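Side-chain contacts in Rv3651-like N-terminal domain-containing protein (Mycobacterium tuberculosis, PDB 4Q6U), which is of unknown biochemical function but probably serves as a sensor, built from one GAF-like and two PAS-like domains: residues Asp147-Arg151 with Glu152-Asn156; Asp226-Ala229 with Gln230-Ile234. All blocks are in the same frame, centred on the assembly; numbering follows the deposited sequence.

Interactions 1 and 2 come one after the other along the chain, in the middle and C-terminal domains respectively, yet they meet in space with their centres about 14 Å apart. The loop 147-156, with a tight turn at Arg151, lies against helix 228-235, which carries interaction 2. Gln230 joins the two: its NE2 probably donates to Arg151 O (3.2 Å), while its OE1 rests 3.4 Å from Leu153 CD1. One turn later, Ile234 CG2 packs 3.8 Å from Arg151 NH1. Interactions 1 and 2 both also touch the second subunit, so the junction between the two PAS-like domains lies beside the dimer contact.

Interaction 1. Residues Asp147-Arg151 with Glu152-Asn156; sequences DLPAR and ELNPN
Arg151 and Glu152 meet where the chain turns back sharply, and Glu152 N donates to Ala150 O at 2.6 Å. The bond is short and bent, with an N-H...O angle of 146°, because only one residue separates donor and acceptor. Arg151 CB is held beside the Glu152 N-H by the backbone itself. CG comes next, beside the carbonyl carbon (chi1 168°), and packs 3.8 Å from Glu152 OE2. Bends at chi2 and chi3 then swing the guanidinium off the carboxylate, their planes oblique to each other and Arg151 NE 6.1 Å from Glu152 OE2. The arginine is instead held beyond the turn: NE donates to Leu257 O and NH2 forms a salt bridge with Asp258. Arg151 has phi 70° and a negative psi, which with the bond across it defines a classic gamma turn, in the loop before helix 157-165 of the PAS-like middle domain. Pro149, rigid and apolar, points at the following residues; its CB lies 3.9 Å from Glu152 O and its CG 4.2 Å from Asn154 ND2. Asn154 is buried, and its OD1 accepts from Asp178 N. Leu153 starts away, but its CD2 comes back to 3.7 Å from Arg151 O.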
ATOM      1  N   ASP B 147      -0.195 -21.039  -4.828  1.00 27.85           N
ATOM      2  CA  ASP B 147       0.440 -20.256  -5.886  1.00 26.58           C
ATOM      3  C   ASP B 147       0.744 -18.827  -5.410  1.00 31.98           C
ATOM      4  O   ASP B 147       1.633 -18.168  -5.928  1.00 38.74           O
ATOM      5  CB  ASP B 147      -0.448 -20.226  -7.134  1.00 26.81           C
ATOM      6  CG  ASP B 147      -0.383 -21.523  -7.925  1.00 32.01           C
ATOM      7  OD1 ASP B 147       0.237 -22.490  -7.426  1.00 31.45           O
ATOM      8  OD2 ASP B 147      -0.942 -21.562  -9.046  1.00 29.94           O
ATOM      9  N   LEU B 148      -0.009 -18.353  -4.430  1.00 31.89           N
ATOM     10  CA  LEU B 148       0.255 -17.045  -3.837  1.00 25.37           C
ATOM     11  C   LEU B 148       1.167 -17.228  -2.632  1.00 28.81           C
ATOM     12  O   LEU B 148       1.103 -18.252  -1.955  1.00 28.61           O
ATOM     13  CB  LEU B 148      -1.055 -16.370  -3.438  1.00 25.73           C
ATOM     14  CG  LEU B 148      -2.008 -16.077  -4.600  1.00 31.08           C
ATOM     15  CD1 LEU B 148      -3.323 -15.518  -4.083  1.00 21.28           C
ATOM     16  CD2 LEU B 148      -1.368 -15.109  -5.590  1.00 26.63           C
ATOM     17  N   PRO B 149       2.046 -16.250  -2.364  1.00 27.26           N
ATOM     18  CA  PRO B 149       2.887 -16.420  -1.181  1.00 28.70           C
ATOM     19  C   PRO B 149       2.044 -16.418   0.085  1.00 31.32           C
ATOM     20  O   PRO B 149       0.922 -15.907   0.062  1.00 29.41           O
ATOM     21  CB  PRO B 149       3.804 -15.195  -1.220  1.00 31.02           C
ATOM     22  CG  PRO B 149       3.812 -14.780  -2.642  1.00 33.48           C
ATOM     23  CD  PRO B 149       2.455 -15.088  -3.177  1.00 29.73           C
ATOM     24  N   ALA B 150       2.561 -17.006   1.156  1.00 32.03           N
ATOM     25  CA  ALA B 150       1.962 -16.820   2.468  1.00 29.74           C
ATOM     26  C   ALA B 150       2.500 -15.508   3.018  1.00 23.79           C
ATOM     27  O   ALA B 150       3.657 -15.173   2.763  1.00 30.46           O
ATOM     28  CB  ALA B 150       2.287 -17.975   3.394  1.00 26.32           C
ATOM     29  N   ARG B 151       1.642 -14.767   3.717  1.00 27.61           N
ATOM     30  CA  ARG B 151       2.026 -13.557   4.468  1.00 26.77           C
ATOM     31  C   ARG B 151       2.418 -12.372   3.577  1.00 31.52           C
ATOM     32  O   ARG B 151       1.786 -11.313   3.648  1.00 30.70           O
ATOM     33  CB  ARG B 151       3.162 -13.895   5.456  1.00 30.72           C
ATOM     34  CG  ARG B 151       3.872 -12.707   6.118  1.00 39.20           C
ATOM     35  CD  ARG B 151       2.993 -11.933   7.101  1.00 36.70           C
ATOM     36  NE  ARG B 151       2.417 -12.748   8.175  1.00 30.38           N
ATOM     37  CZ  ARG B 151       2.971 -12.927   9.371  1.00 39.68           C
ATOM     38  NH1 ARG B 151       4.139 -12.373   9.657  1.00 38.49           N
ATOM     39  NH2 ARG B 151       2.359 -13.674  10.285  1.00 43.77           N
ATOM     40  N   GLU B 152       3.441 -12.541   2.737  1.00 30.63           N
ATOM     41  CA  GLU B 152       3.930 -11.440   1.898  1.00 27.01           C
ATOM     42  C   GLU B 152       2.921 -11.002   0.833  1.00 23.47           C
ATOM     43  O   GLU B 152       2.287 -11.831   0.188  1.00 27.77           O
ATOM     44  CB  GLU B 152       5.243 -11.836   1.214  1.00 34.27           C
ATOM     45  CG  GLU B 152       6.244 -12.498   2.142  1.00 52.39           C
ATOM     46  CD  GLU B 152       6.830 -11.534   3.150  1.00 70.53           C
ATOM     47  OE1 GLU B 152       7.035 -10.353   2.795  1.00 78.99           O
ATOM     48  OE2 GLU B 152       7.083 -11.957   4.297  1.00 77.13           O
ATOM     49  N   LEU B 153       2.822  -9.695   0.623  1.00 24.34           N
ATOM     50  CA  LEU B 153       1.872  -9.113  -0.320  1.00 26.19           C
ATOM     51  C   LEU B 153       2.588  -8.537  -1.543  1.00 29.55           C
ATOM     52  O   LEU B 153       3.717  -8.072  -1.444  1.00 34.03           O
ATOM     53  CB  LEU B 153       1.056  -8.005   0.364  1.00 30.96           C
ATOM     54  CG  LEU B 153       0.354  -8.414   1.664  1.00 28.08           C
ATOM     55  CD1 LEU B 153      -0.422  -7.216   2.217  1.00 37.90           C
ATOM     56  CD2 LEU B 153      -0.562  -9.579   1.437  1.00 27.34           C
ATOM     57  N   ASN B 154       1.915  -8.535  -2.683  1.00 28.82           N
ATOM     58  CA  ASN B 154       2.526  -8.021  -3.904  1.00 31.31           C
ATOM     59  C   ASN B 154       1.615  -7.045  -4.621  1.00 35.62           C
ATOM     60  O   ASN B 154       0.421  -6.994  -4.315  1.00 31.79           O
ATOM     61  CB  ASN B 154       2.890  -9.189  -4.830  1.00 31.77           C
ATOM     62  CG  ASN B 154       4.303  -9.666  -4.617  1.00 29.13           C
ATOM     63  OD1 ASN B 154       5.259  -8.945  -4.905  1.00 28.77           O
ATOM     64  ND2 ASN B 154       4.448 -10.881  -4.110  1.00 29.41           N
ATOM     65  N   PRO B 155       2.175  -6.247  -5.560  1.00 38.45           N
ATOM     66  CA  PRO B 155       1.382  -5.276  -6.320  1.00 39.58           C
ATOM     67  C   PRO B 155       0.187  -5.895  -7.018  1.00 34.60           C
ATOM     68  O   PRO B 155       0.325  -6.930  -7.682  1.00 34.77           O
ATOM     69  CB  PRO B 155       2.378  -4.740  -7.357  1.00 47.19           C
ATOM     70  CG  PRO B 155       3.688  -4.870  -6.710  1.00 49.40           C
ATOM     71  CD  PRO B 155       3.618  -6.087  -5.826  1.00 42.49           C
ATOM     72  N   ASN B 156      -0.963  -5.241  -6.891  1.00 33.62           N
ATOM     73  CA  ASN B 156      -2.195  -5.681  -7.539  1.00 30.71           C
ATOM     74  C   ASN B 156      -2.672  -7.065  -7.115  1.00 28.69           C
ATOM     75  O   ASN B 156      -3.478  -7.684  -7.809  1.00 34.98           O
ATOM     76  CB  ASN B 156      -2.034  -5.633  -9.067  1.00 34.92           C
ATOM     77  CG  ASN B 156      -1.992  -4.212  -9.594  1.00 54.59           C
ATOM     78  OD1 ASN B 156      -0.930  -3.695  -9.955  1.00 54.86           O
ATOM     79  ND2 ASN B 156      -3.147  -3.559  -9.608  1.00 60.65           N
TER

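Interaction 2. Residues Asp226-Ala229 with Gln230-Ile234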
ATOM      1  N   ASP B 226       7.052   0.770   1.880  1.00 75.73           N
ATOM      2  CA  ASP B 226       6.281   1.628   2.777  1.00 61.18           C
ATOM      3  C   ASP B 226       4.838   1.118   2.885  1.00 56.84           C
ATOM      4  O   ASP B 226       4.026   1.340   1.986  1.00 65.24           O
ATOM      5  CB  ASP B 226       6.326   3.075   2.268  1.00 50.72           C
ATOM      6  CG  ASP B 226       5.585   4.046   3.173  1.00 59.34           C
ATOM      7  OD1 ASP B 226       5.749   3.983   4.412  1.00 56.20           O
ATOM      8  OD2 ASP B 226       4.836   4.880   2.634  1.00 58.23           O
ATOM      9  N   ASP B 227       4.530   0.422   3.978  1.00 39.32           N
ATOM     10  CA  ASP B 227       3.248  -0.266   4.124  1.00 25.79           C
ATOM     11  C   ASP B 227       2.880  -0.397   5.603  1.00 26.48           C
ATOM     12  O   ASP B 227       3.107  -1.433   6.225  1.00 27.06           O
ATOM     13  CB  ASP B 227       3.300  -1.652   3.464  1.00 36.11           C
ATOM     14  CG  ASP B 227       1.913  -2.239   3.208  1.00 49.58           C
ATOM     15  OD1 ASP B 227       0.935  -1.756   3.825  1.00 31.79           O
ATOM     16  OD2 ASP B 227       1.802  -3.200   2.397  1.00 45.15           O
ATOM     17  N   LEU B 228       2.324   0.674   6.152  1.00 24.73           N
ATOM     18  CA  LEU B 228       1.917   0.722   7.557  1.00 23.63           C
ATOM     19  C   LEU B 228       0.827  -0.323   7.834  1.00 24.07           C
ATOM     20  O   LEU B 228       0.860  -1.011   8.858  1.00 25.54           O
ATOM     21  CB  LEU B 228       1.433   2.140   7.896  1.00 24.80           C
ATOM     22  CG  LEU B 228       0.849   2.473   9.278  1.00 30.79           C
ATOM     23  CD1 LEU B 228       1.830   2.140  10.391  1.00 31.04           C
ATOM     24  CD2 LEU B 228       0.526   3.959   9.299  1.00 29.80           C
ATOM     25  N   ALA B 229      -0.128  -0.456   6.919  1.00 24.66           N
ATOM     26  CA  ALA B 229      -1.217  -1.412   7.130  1.00 30.24           C
ATOM     27  C   ALA B 229      -0.684  -2.841   7.262  1.00 25.75           C
ATOM     28  O   ALA B 229      -1.141  -3.627   8.102  1.00 25.38           O
ATOM     29  CB  ALA B 229      -2.233  -1.323   6.004  1.00 26.22           C
ATOM     30  N   GLN B 230       0.297  -3.184   6.433  1.00 25.37           N
ATOM     31  CA  GLN B 230       0.876  -4.523   6.502  1.00 24.14           C
ATOM     32  C   GLN B 230       1.605  -4.729   7.833  1.00 26.14           C
ATOM     33  O   GLN B 230       1.552  -5.811   8.400  1.00 27.63           O
ATOM     34  CB  GLN B 230       1.816  -4.784   5.312  1.00 29.45           C
ATOM     35  CG  GLN B 230       2.645  -6.089   5.397  1.00 39.31           C
ATOM     36  CD  GLN B 230       1.823  -7.378   5.233  1.00 51.72           C
ATOM     37  OE1 GLN B 230       0.608  -7.396   5.440  1.00 47.51           O
ATOM     38  NE2 GLN B 230       2.502  -8.468   4.860  1.00 47.58           N
ATOM     39  N   ARG B 231       2.254  -3.689   8.352  1.00 23.67           N
ATOM     40  CA  ARG B 231       2.938  -3.828   9.630  1.00 25.79           C
ATOM     41  C   ARG B 231       1.921  -4.029  10.769  1.00 27.58           C
ATOM     42  O   ARG B 231       2.145  -4.814  11.686  1.00 26.68           O
ATOM     43  CB  ARG B 231       3.825  -2.612   9.884  1.00 28.01           C
ATOM     44  CG  ARG B 231       5.037  -2.553   8.952  1.00 27.86           C
ATOM     45  CD  ARG B 231       5.815  -1.247   9.087  1.00 43.41           C
ATOM     46  NE  ARG B 231       7.058  -1.283   8.318  1.00 53.73           N
ATOM     47  CZ  ARG B 231       8.185  -1.850   8.742  1.00 58.01           C
ATOM     48  NH1 ARG B 231       8.236  -2.428   9.937  1.00 56.48           N
ATOM     49  NH2 ARG B 231       9.264  -1.840   7.975  1.00 55.27           N
ATOM     50  N   ILE B 232       0.799  -3.332  10.679  1.00 21.07           N
ATOM     51  CA  ILE B 232      -0.290  -3.500  11.634  1.00 21.39           C
ATOM     52  C   ILE B 232      -0.877  -4.927  11.511  1.00 24.14           C
ATOM     53  O   ILE B 232      -1.075  -5.619  12.504  1.00 25.32           O
ATOM     54  CB  ILE B 232      -1.374  -2.414  11.407  1.00 25.42           C
ATOM     55  CG1 ILE B 232      -0.786  -1.012  11.719  1.00 21.03           C
ATOM     56  CG2 ILE B 232      -2.592  -2.659  12.285  1.00 24.30           C
ATOM     57  CD1 ILE B 232      -1.707   0.116  11.349  1.00 23.45           C
ATOM     58  N   LEU B 233      -1.108  -5.372  10.285  1.00 21.49           N
ATOM     59  CA  LEU B 233      -1.689  -6.696  10.067  1.00 20.94           C
ATOM     60  C   LEU B 233      -0.795  -7.794  10.643  1.00 22.87           C
ATOM     61  O   LEU B 233      -1.270  -8.733  11.301  1.00 31.76           O
ATOM     62  CB  LEU B 233      -1.919  -6.912   8.563  1.00 27.94           C
ATOM     63  CG  LEU B 233      -3.226  -7.537   8.104  1.00 44.23           C
ATOM     64  CD1 LEU B 233      -4.405  -6.741   8.648  1.00 45.00           C
ATOM     65  CD2 LEU B 233      -3.253  -7.556   6.589  1.00 42.26           C
ATOM     66  N   ILE B 234       0.510  -7.667  10.407  1.00 28.85           N
ATOM     67  CA  ILE B 234       1.496  -8.596  10.952  1.00 26.67           C
ATOM     68  C   ILE B 234       1.462  -8.593  12.478  1.00 32.04           C
ATOM     69  O   ILE B 234       1.564  -9.648  13.121  1.00 29.43           O
ATOM     70  CB  ILE B 234       2.917  -8.250  10.445  1.00 27.31           C
ATOM     71  CG1 ILE B 234       3.041  -8.641   8.966  1.00 29.24           C
ATOM     72  CG2 ILE B 234       3.981  -8.952  11.253  1.00 30.65           C
ATOM     73  CD1 ILE B 234       4.414  -8.325   8.359  1.00 34.48           C
TER
HETATM   74  O   HOH W   1       6.262  -0.974   5.432  1.00 52.30           O
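Asp227 OD1 accepts a hydrogen bond from Gln230 N (3.0 Å), a side-chain-to-backbone N-cap bond at the first turn. With CG turned beside the carbonyl carbon (chi1 -163°), the carboxylate folds back over the start of the helix, and the amide N-H reaches OD1 from well above the carboxylate plane. Gln230 CB packs against the same group, 3.3 Å from Asp227 CG. Beyond it, Gln230 CG lies opposite the backbone N (chi1 171°) and the chain bends at chi2, turning the amide away to Arg151 O. Aspartate suits this place: its short chain just reaches an amide that the helix cannot satisfy from a preceding turn, and its charge probably interacts favourably with the positive end of the helix dipole.

Arg231 has CG beside its backbone N (chi1 -70°), which sends the extended chain back toward the helix start, with CG 3.5 Å from Asp227 O, the backbone acceptor of Arg231 N. The length of arginine lets NE reach a water at 3.0 Å, which also accepts from Asp227 N. Farther out, NH1 donates to Glu320 O of the second subunit.

Leu228 and Ile232, one turn apart, supply the buried apolar side. Ile232 reaches back with CD1 to meet Leu228 CG at 4.0 Å, while its CG1 lies over Leu228 O (3.3 Å), the acceptor of Ile232 N. Both are buried, Leu228 packing on Thr158 and Ile232 on Leu233 of the second subunit, where apolar chains fit. The arrangement is that of an Asp N-cap opening a short amphipathic helix ahead of the PAS-like C-terminal sheet; as in many PAS proteins, such a flanking helix contributes to the dimer contact.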